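Local coordinates for DUF4848 domain-containing protein (Bacteroides thetaiotaomicron, PDB 4LB8), which is of unknown function; its precursor has a predicted lipoprotein-type signal, so it is probably exported and anchored in the cell envelope, at residues Y209-E223 against L263-G277. Sequence-based numbering, arbitrary orientation.
Sequences YSTTYHAKVNLRGFE and LAQECTGTIEIWSRG
With CG of W274 set between its backbone N and carbonyl carbon (chi1 70°) and CG of H214 turned anti to its own carbonyl carbon (chi1 -57°), the indole lies across the neighbouring strand and takes H214 CB over one face, 3.4 Å from the centroid of the five-membered ring. The imidazole is near parallel to the indole but slid aside, so the rings barely overlap; D247 OD1 is hydrogen-bonded to H214 ND1. K216 CG meets the indole edge in plane, and the lysine, bent at chi3, carries NZ to E272 OE1 in a salt bridge of 3.2 Å, on the syn side of a carboxylate that R283 also grips, while Y280 OH also hydrogen-bonds NZ. Replacing the indole with an alanine's methyl is likely to uncover H214 CB and leave the lysine's aliphatic arm without its aromatic neighbour. Beneath these groups, strands 213-220 and 268-275 run antiparallel as the central pair of a four-stranded sheet, with W274 N to H214 O at 2.9 Å. On the opposite face V217 CG2 meets I271 CG2 side by side, 4.2 Å apart, and A215 CB lies near I273 CD1. At G269 a side chain would collide with N218 O. The chemistry implies a two-sided sheet: a salt bridge and a CH-pi contact on the partly exposed face, apolar packing on the inner one.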
ATOM      1  N   TYR A 209     -20.756   1.432   3.117  1.00 52.14           N
ATOM      2  CA  TYR A 209     -21.722   0.999   2.101  1.00 54.81           C
ATOM      3  C   TYR A 209     -21.903  -0.520   2.197  1.00 58.57           C
ATOM      4  O   TYR A 209     -20.982  -1.212   2.631  1.00 59.28           O
ATOM      5  CB  TYR A 209     -21.267   1.441   0.687  1.00 58.24           C
ATOM      6  CG  TYR A 209     -20.350   0.461  -0.026  1.00 62.88           C
ATOM      7  CD1 TYR A 209     -19.056   0.214   0.437  1.00 64.87           C
ATOM      8  CD2 TYR A 209     -20.777  -0.219  -1.164  1.00 64.54           C
ATOM      9  CE1 TYR A 209     -18.221  -0.710  -0.201  1.00 66.56           C
ATOM     10  CE2 TYR A 209     -19.956  -1.152  -1.801  1.00 65.30           C
ATOM     11  CZ  TYR A 209     -18.677  -1.392  -1.319  1.00 75.06           C
ATOM     12  OH  TYR A 209     -17.866  -2.312  -1.953  1.00 77.95           O
ATOM     13  N   SER A 210     -23.049  -1.037   1.767  1.00 54.31           N
ATOM     14  CA  SER A 210     -23.329  -2.474   1.807  1.00 53.83           C
ATOM     15  C   SER A 210     -22.537  -3.263   0.761  1.00 55.34           C
ATOM     16  O   SER A 210     -22.392  -2.788  -0.355  1.00 56.19           O
ATOM     17  CB  SER A 210     -24.818  -2.726   1.609  1.00 59.67           C
ATOM     18  OG  SER A 210     -25.579  -2.154   2.661  1.00 73.40           O
ATOM     19  N   THR A 211     -22.040  -4.471   1.117  1.00 49.01           N
ATOM     20  CA  THR A 211     -21.301  -5.361   0.198  1.00 47.05           C
ATOM     21  C   THR A 211     -21.461  -6.845   0.606  1.00 49.26           C
ATOM     22  O   THR A 211     -22.087  -7.155   1.626  1.00 50.28           O
ATOM     23  CB  THR A 211     -19.794  -4.963   0.125  1.00 50.40           C
ATOM     24  OG1 THR A 211     -19.211  -5.519  -1.056  1.00 54.42           O
ATOM     25  CG2 THR A 211     -18.990  -5.433   1.330  1.00 43.96           C
ATOM     26  N   THR A 212     -20.884  -7.750  -0.192  1.00 43.68           N
ATOM     27  CA  THR A 212     -20.817  -9.180   0.087  1.00 43.01           C
ATOM     28  C   THR A 212     -19.372  -9.451   0.495  1.00 46.25           C
ATOM     29  O   THR A 212     -18.480  -9.023  -0.227  1.00 46.70           O
ATOM     30  CB  THR A 212     -21.269  -9.991  -1.139  1.00 51.61           C
ATOM     31  OG1 THR A 212     -22.693  -9.902  -1.237  1.00 55.25           O
ATOM     32  CG2 THR A 212     -20.871 -11.451  -1.054  1.00 48.82           C
ATOM     33  N   TYR A 213     -19.138 -10.105   1.656  1.00 40.97           N
ATOM     34  CA  TYR A 213     -17.780 -10.413   2.118  1.00 38.80           C
ATOM     35  C   TYR A 213     -17.411 -11.839   1.776  1.00 43.17           C
ATOM     36  O   TYR A 213     -18.270 -12.729   1.724  1.00 42.87           O
ATOM     37  CB  TYR A 213     -17.590 -10.175   3.617  1.00 37.76           C
ATOM     38  CG  TYR A 213     -17.936  -8.776   4.055  1.00 37.22           C
ATOM     39  CD1 TYR A 213     -19.227  -8.452   4.471  1.00 39.62           C
ATOM     40  CD2 TYR A 213     -16.974  -7.779   4.082  1.00 36.39           C
ATOM     41  CE1 TYR A 213     -19.549  -7.162   4.882  1.00 39.87           C
ATOM     42  CE2 TYR A 213     -17.285  -6.489   4.489  1.00 37.06           C
ATOM     43  CZ  TYR A 213     -18.573  -6.182   4.887  1.00 44.00           C
ATOM     44  OH  TYR A 213     -18.869  -4.900   5.275  1.00 47.56           O
ATOM     45  N   HIS A 214     -16.107 -12.029   1.536  1.00 40.07           N
ATOM     46  CA  HIS A 214     -15.460 -13.271   1.135  1.00 39.48           C
ATOM     47  C   HIS A 214     -14.162 -13.452   1.914  1.00 42.76           C
ATOM     48  O   HIS A 214     -13.266 -12.609   1.875  1.00 39.18           O
ATOM     49  CB  HIS A 214     -15.183 -13.269  -0.370  1.00 39.91           C
ATOM     50  CG  HIS A 214     -16.392 -13.073  -1.232  1.00 43.51           C
ATOM     51  ND1 HIS A 214     -17.358 -14.062  -1.362  1.00 45.73           N
ATOM     52  CD2 HIS A 214     -16.739 -12.018  -2.002  1.00 45.24           C
ATOM     53  CE1 HIS A 214     -18.265 -13.565  -2.180  1.00 46.03           C
ATOM     54  NE2 HIS A 214     -17.922 -12.350  -2.617  1.00 46.14           N
ATOM     55  N   ALA A 215     -14.095 -14.554   2.651  1.00 40.56           N
ATOM     56  CA  ALA A 215     -12.941 -14.874   3.461  1.00 39.05           C
ATOM     57  C   ALA A 215     -12.537 -16.314   3.259  1.00 42.07           C
ATOM     58  O   ALA A 215     -13.354 -17.155   2.862  1.00 42.80           O
ATOM     59  CB  ALA A 215     -13.246 -14.609   4.932  1.00 39.06           C
ATOM     60  N   LYS A 216     -11.251 -16.562   3.487  1.00 36.68           N
ATOM     61  CA  LYS A 216     -10.551 -17.835   3.478  1.00 36.51           C
ATOM     62  C   LYS A 216      -9.817 -17.922   4.821  1.00 39.49           C
ATOM     63  O   LYS A 216      -8.892 -17.154   5.100  1.00 39.31           O
ATOM     64  CB  LYS A 216      -9.602 -17.923   2.275  1.00 38.65           C
ATOM     65  CG  LYS A 216     -10.227 -18.571   1.046  1.00 42.10           C
ATOM     66  CD  LYS A 216      -9.334 -18.430  -0.203  1.00 52.11           C
ATOM     67  CE  LYS A 216      -8.199 -19.443  -0.273  1.00 63.84           C
ATOM     68  NZ  LYS A 216      -7.063 -18.961  -1.115  1.00 66.85           N
ATOM     69  N   VAL A 217     -10.293 -18.800   5.680  1.00 35.84           N
ATOM     70  CA  VAL A 217      -9.819 -18.948   7.056  1.00 34.15           C
ATOM     71  C   VAL A 217      -9.136 -20.311   7.227  1.00 38.81           C
ATOM     72  O   VAL A 217      -9.696 -21.344   6.842  1.00 38.15           O
ATOM     73  CB  VAL A 217     -11.051 -18.792   8.008  1.00 36.01           C
ATOM     74  CG1 VAL A 217     -10.669 -18.936   9.484  1.00 35.17           C
ATOM     75  CG2 VAL A 217     -11.804 -17.484   7.753  1.00 34.74           C
ATOM     76  N   ASN A 218      -7.926 -20.317   7.792  1.00 36.19           N
ATOM     77  CA  ASN A 218      -7.228 -21.578   8.090  1.00 36.98           C
ATOM     78  C   ASN A 218      -6.607 -21.429   9.460  1.00 40.17           C
ATOM     79  O   ASN A 218      -5.533 -20.831   9.570  1.00 39.31           O
ATOM     80  CB  ASN A 218      -6.190 -21.949   7.019  1.00 34.69           C
ATOM     81  CG  ASN A 218      -5.572 -23.314   7.208  1.00 59.85           C
ATOM     82  OD1 ASN A 218      -6.062 -24.176   7.941  1.00 56.97           O
ATOM     83  ND2 ASN A 218      -4.463 -23.537   6.551  1.00 58.56           N
ATOM     84  N   LEU A 219      -7.305 -21.911  10.501  1.00 37.23           N
ATOM     85  CA  LEU A 219      -6.856 -21.724  11.880  1.00 38.89           C
ATOM     86  C   LEU A 219      -6.718 -23.007  12.672  1.00 44.92           C
ATOM     87  O   LEU A 219      -7.542 -23.911  12.541  1.00 44.17           O
ATOM     88  CB  LEU A 219      -7.819 -20.790  12.656  1.00 38.49           C
ATOM     89  CG  LEU A 219      -8.048 -19.378  12.115  1.00 42.27           C
ATOM     90  CD1 LEU A 219      -9.064 -18.622  12.974  1.00 41.86           C
ATOM     91  CD2 LEU A 219      -6.760 -18.611  12.014  1.00 43.48           C
ATOM     92  N   ARG A 220      -5.700 -23.038  13.552  1.00 43.75           N
ATOM     93  CA  ARG A 220      -5.431 -24.142  14.479  1.00 46.26           C
ATOM     94  C   ARG A 220      -6.013 -23.815  15.846  1.00 50.09           C
ATOM     95  O   ARG A 220      -5.960 -22.658  16.263  1.00 50.73           O
ATOM     96  CB  ARG A 220      -3.925 -24.429  14.592  1.00 48.69           C
ATOM     97  CG  ARG A 220      -3.432 -25.469  13.595  1.00 58.71           C
ATOM     98  CD  ARG A 220      -1.950 -25.323  13.258  1.00 80.02           C
ATOM     99  NE  ARG A 220      -1.419 -23.945  13.310  1.00 95.06           N
ATOM    100  CZ  ARG A 220      -1.430 -23.059  12.309  1.00102.36           C
ATOM    101  NH1 ARG A 220      -2.007 -23.362  11.149  1.00 94.73           N
ATOM    102  NH2 ARG A 220      -0.890 -21.857  12.470  1.00 70.67           N
ATOM    103  N   GLY A 221      -6.574 -24.820  16.511  1.00 44.89           N
ATOM    104  CA  GLY A 221      -7.200 -24.685  17.822  1.00 44.08           C
ATOM    105  C   GLY A 221      -8.406 -23.785  17.751  1.00 45.32           C
ATOM    106  O   GLY A 221      -8.571 -22.878  18.577  1.00 45.75           O
ATOM    107  N   PHE A 222      -9.246 -24.028  16.735  1.00 39.23           N
ATOM    108  CA  PHE A 222     -10.370 -23.172  16.435  1.00 37.05           C
ATOM    109  C   PHE A 222     -11.663 -23.915  16.138  1.00 43.74           C
ATOM    110  O   PHE A 222     -11.702 -24.927  15.424  1.00 42.60           O
ATOM    111  CB  PHE A 222     -10.010 -22.287  15.237  1.00 36.87           C
ATOM    112  CG  PHE A 222     -11.043 -21.273  14.800  1.00 36.59           C
ATOM    113  CD1 PHE A 222     -11.299 -20.136  15.568  1.00 38.06           C
ATOM    114  CD2 PHE A 222     -11.751 -21.444  13.612  1.00 36.79           C
ATOM    115  CE1 PHE A 222     -12.251 -19.195  15.157  1.00 37.76           C
ATOM    116  CE2 PHE A 222     -12.685 -20.492  13.195  1.00 38.78           C
ATOM    117  CZ  PHE A 222     -12.924 -19.374  13.967  1.00 36.34           C
ATOM    118  N   GLU A 223     -12.737 -23.300  16.644  1.00 40.66           N
ATOM    119  CA  GLU A 223     -14.127 -23.654  16.492  1.00 40.35           C
ATOM    120  C   GLU A 223     -14.810 -22.480  15.820  1.00 42.81           C
ATOM    121  O   GLU A 223     -14.675 -21.348  16.290  1.00 41.81           O
ATOM    122  CB  GLU A 223     -14.709 -23.914  17.869  1.00 41.84           C
ATOM    123  CG  GLU A 223     -15.621 -25.108  17.915  1.00 55.50           C
ATOM    124  CD  GLU A 223     -16.107 -25.393  19.315  1.00 75.23           C
ATOM    125  OE1 GLU A 223     -15.967 -24.508  20.195  1.00 53.73           O
ATOM    126  OE2 GLU A 223     -16.666 -26.495  19.522  1.00 78.89           O
ATOM    127  N   LEU A 263     -10.142 -23.533  21.193  1.00 50.68           N
ATOM    128  CA  LEU A 263     -10.189 -24.897  21.708  1.00 53.08           C
ATOM    129  C   LEU A 263      -8.957 -25.188  22.546  1.00 60.62           C
ATOM    130  O   LEU A 263      -8.974 -26.089  23.377  1.00 63.75           O
ATOM    131  CB  LEU A 263     -10.259 -25.925  20.558  1.00 54.12           C
ATOM    132  CG  LEU A 263     -11.449 -25.898  19.618  1.00 58.76           C
ATOM    133  CD1 LEU A 263     -11.187 -26.798  18.441  1.00 60.22           C
ATOM    134  CD2 LEU A 263     -12.724 -26.344  20.320  1.00 60.82           C
ATOM    135  N   ALA A 264      -7.873 -24.455  22.292  1.00 57.73           N
ATOM    136  CA  ALA A 264      -6.589 -24.625  22.957  1.00 58.56           C
ATOM    137  C   ALA A 264      -6.071 -23.303  23.566  1.00 59.88           C
ATOM    138  O   ALA A 264      -6.774 -22.291  23.573  1.00 57.32           O
ATOM    139  CB  ALA A 264      -5.577 -25.174  21.950  1.00 59.94           C
ATOM    140  N   GLN A 265      -4.834 -23.337  24.079  1.00 57.57           N
ATOM    141  CA  GLN A 265      -4.140 -22.198  24.669  1.00 57.64           C
ATOM    142  C   GLN A 265      -3.854 -21.130  23.599  1.00 58.11           C
ATOM    143  O   GLN A 265      -3.930 -19.938  23.900  1.00 57.45           O
ATOM    144  CB  GLN A 265      -2.841 -22.677  25.334  1.00 60.98           C
ATOM    145  CG  GLN A 265      -2.153 -21.641  26.222  1.00 90.48           C
ATOM    146  CD  GLN A 265      -0.777 -22.114  26.634  1.00123.60           C
ATOM    147  OE1 GLN A 265      -0.621 -23.053  27.426  1.00119.94           O
ATOM    148  NE2 GLN A 265       0.256 -21.479  26.091  1.00120.99           N
ATOM    149  N   GLU A 266      -3.553 -21.558  22.360  1.00 52.32           N
ATOM    150  CA  GLU A 266      -3.274 -20.634  21.259  1.00 50.89           C
ATOM    151  C   GLU A 266      -4.049 -20.982  19.997  1.00 50.88           C
ATOM    152  O   GLU A 266      -4.138 -22.151  19.591  1.00 49.57           O
ATOM    153  CB  GLU A 266      -1.779 -20.587  20.933  1.00 53.42           C
ATOM    154  CG  GLU A 266      -0.956 -19.802  21.942  1.00 73.27           C
ATOM    155  CD  GLU A 266       0.377 -20.425  22.309  1.00108.48           C
ATOM    156  OE1 GLU A 266       1.146 -20.779  21.384  1.00108.26           O
ATOM    157  OE2 GLU A 266       0.665 -20.537  23.525  1.00106.33           O
ATOM    158  N   CYS A 267      -4.584 -19.932  19.372  1.00 45.38           N
ATOM    159  CA  CYS A 267      -5.305 -19.968  18.115  1.00 44.05           C
ATOM    160  C   CYS A 267      -4.499 -19.208  17.085  1.00 49.20           C
ATOM    161  O   CYS A 267      -4.382 -17.970  17.131  1.00 49.42           O
ATOM    162  CB  CYS A 267      -6.710 -19.411  18.269  1.00 43.58           C
ATOM    163  SG  CYS A 267      -7.640 -19.362  16.727  1.00 46.50           S
ATOM    164  N   THR A 268      -3.852 -19.981  16.198  1.00 45.16           N
ATOM    165  CA  THR A 268      -2.958 -19.461  15.172  1.00 42.40           C
ATOM    166  C   THR A 268      -3.431 -19.889  13.778  1.00 44.22           C
ATOM    167  O   THR A 268      -4.283 -20.754  13.645  1.00 45.39           O
ATOM    168  CB  THR A 268      -1.523 -19.918  15.472  1.00 43.33           C
ATOM    169  OG1 THR A 268      -1.459 -21.325  15.329  1.00 51.19           O
ATOM    170  CG2 THR A 268      -1.052 -19.541  16.889  1.00 36.38           C
ATOM    171  N   GLY A 269      -2.889 -19.247  12.759  1.00 39.20           N
ATOM    172  CA  GLY A 269      -3.195 -19.513  11.365  1.00 38.18           C
ATOM    173  C   GLY A 269      -3.229 -18.247  10.541  1.00 41.54           C
ATOM    174  O   GLY A 269      -2.611 -17.238  10.906  1.00 39.82           O
ATOM    175  N   THR A 270      -3.955 -18.298   9.410  1.00 38.65           N
ATOM    176  CA  THR A 270      -4.096 -17.169   8.479  1.00 37.52           C
ATOM    177  C   THR A 270      -5.567 -16.857   8.114  1.00 41.42           C
ATOM    178  O   THR A 270      -6.447 -17.727   8.176  1.00 41.85           O
ATOM    179  CB  THR A 270      -3.305 -17.436   7.174  1.00 42.09           C
ATOM    180  OG1 THR A 270      -3.855 -18.549   6.438  1.00 39.22           O
ATOM    181  CG2 THR A 270      -1.808 -17.613   7.412  1.00 38.67           C
ATOM    182  N   ILE A 271      -5.804 -15.604   7.721  1.00 36.41           N
ATOM    183  CA  ILE A 271      -7.074 -15.106   7.186  1.00 34.54           C
ATOM    184  C   ILE A 271      -6.774 -14.294   5.914  1.00 39.31           C
ATOM    185  O   ILE A 271      -5.714 -13.646   5.806  1.00 36.70           O
ATOM    186  CB  ILE A 271      -7.940 -14.302   8.186  1.00 35.55           C
ATOM    187  CG1 ILE A 271      -7.139 -13.130   8.830  1.00 34.84           C
ATOM    188  CG2 ILE A 271      -8.579 -15.248   9.222  1.00 35.67           C
ATOM    189  CD1 ILE A 271      -7.957 -11.921   9.356  1.00 34.00           C
ATOM    190  N   GLU A 272      -7.704 -14.383   4.950  1.00 36.91           N
ATOM    191  CA  GLU A 272      -7.726 -13.664   3.676  1.00 36.32           C
ATOM    192  C   GLU A 272      -9.117 -13.065   3.515  1.00 39.64           C
ATOM    193  O   GLU A 272     -10.109 -13.773   3.746  1.00 37.45           O
ATOM    194  CB  GLU A 272      -7.401 -14.590   2.496  1.00 38.33           C
ATOM    195  CG  GLU A 272      -5.990 -15.133   2.492  1.00 44.27           C
ATOM    196  CD  GLU A 272      -5.819 -16.313   1.564  1.00 55.96           C
ATOM    197  OE1 GLU A 272      -6.384 -16.273   0.450  1.00 52.70           O
ATOM    198  OE2 GLU A 272      -5.141 -17.288   1.955  1.00 51.76           O
ATOM    199  N   ILE A 273      -9.191 -11.765   3.130  1.00 35.27           N
ATOM    200  CA  ILE A 273     -10.445 -11.018   2.982  1.00 32.83           C
ATOM    201  C   ILE A 273     -10.488 -10.258   1.655  1.00 39.59           C
ATOM    202  O   ILE A 273      -9.527  -9.564   1.293  1.00 39.61           O
ATOM    203  CB  ILE A 273     -10.648 -10.043   4.206  1.00 33.01           C
ATOM    204  CG1 ILE A 273     -12.046  -9.359   4.255  1.00 31.31           C
ATOM    205  CG2 ILE A 273      -9.537  -8.996   4.314  1.00 32.96           C
ATOM    206  CD1 ILE A 273     -13.292 -10.286   4.645  1.00 24.96           C
ATOM    207  N   TRP A 274     -11.638 -10.358   0.964  1.00 36.73           N
ATOM    208  CA  TRP A 274     -11.987  -9.591  -0.233  1.00 37.27           C
ATOM    209  C   TRP A 274     -13.523  -9.375  -0.218  1.00 42.23           C
ATOM    210  O   TRP A 274     -14.169  -9.762   0.753  1.00 40.13           O
ATOM    211  CB  TRP A 274     -11.445 -10.199  -1.545  1.00 36.38           C
ATOM    212  CG  TRP A 274     -12.086 -11.486  -1.992  1.00 37.86           C
ATOM    213  CD1 TRP A 274     -13.013 -11.641  -2.981  1.00 41.40           C
ATOM    214  CD2 TRP A 274     -11.780 -12.808  -1.519  1.00 37.87           C
ATOM    215  NE1 TRP A 274     -13.360 -12.968  -3.105  1.00 41.43           N
ATOM    216  CE2 TRP A 274     -12.599 -13.711  -2.239  1.00 42.08           C
ATOM    217  CE3 TRP A 274     -10.905 -13.320  -0.533  1.00 38.11           C
ATOM    218  CZ2 TRP A 274     -12.600 -15.090  -1.981  1.00 40.91           C
ATOM    219  CZ3 TRP A 274     -10.872 -14.695  -0.320  1.00 39.27           C
ATOM    220  CH2 TRP A 274     -11.717 -15.559  -1.033  1.00 40.62           C
ATOM    221  N   SER A 275     -14.087  -8.654  -1.208  1.00 41.38           N
ATOM    222  CA  SER A 275     -15.531  -8.366  -1.224  1.00 41.71           C
ATOM    223  C   SER A 275     -16.040  -8.329  -2.650  1.00 46.80           C
ATOM    224  O   SER A 275     -15.292  -8.666  -3.566  1.00 46.93           O
ATOM    225  CB  SER A 275     -15.835  -7.042  -0.501  1.00 44.12           C
ATOM    226  OG  SER A 275     -15.398  -5.886  -1.202  1.00 51.74           O
ATOM    227  N   ARG A 276     -17.310  -7.932  -2.845  1.00 44.39           N
ATOM    228  CA  ARG A 276     -17.887  -7.746  -4.176  1.00 45.31           C
ATOM    229  C   ARG A 276     -17.111  -6.635  -4.935  1.00 49.13           C
ATOM    230  O   ARG A 276     -16.829  -6.786  -6.121  1.00 48.71           O
ATOM    231  CB  ARG A 276     -19.365  -7.384  -4.045  1.00 45.72           C
ATOM    232  CG  ARG A 276     -20.163  -7.450  -5.345  1.00 53.94           C
ATOM    233  CD  ARG A 276     -21.631  -7.204  -5.079  1.00 69.07           C
ATOM    234  NE  ARG A 276     -21.852  -5.945  -4.359  1.00 87.62           N
ATOM    235  CZ  ARG A 276     -23.013  -5.580  -3.823  1.00 97.16           C
ATOM    236  NH1 ARG A 276     -24.076  -6.366  -3.927  1.00 85.04           N
ATOM    237  NH2 ARG A 276     -23.123  -4.416  -3.190  1.00 74.70           N
ATOM    238  N   GLY A 277     -16.723  -5.576  -4.216  1.00 45.45           N
ATOM    239  CA  GLY A 277     -15.965  -4.453  -4.762  1.00 44.09           C
ATOM    240  C   GLY A 277     -14.462  -4.640  -4.841  1.00 45.55           C
ATOM    241  O   GLY A 277     -13.831  -4.005  -5.684  1.00 46.55           O
TER
HETATM  242  O   HOH W   1     -15.556  -3.431  -0.308  1.00 34.60           O
HETATM  243  O   HOH W   2      -6.205 -18.349   4.954  1.00 44.28           O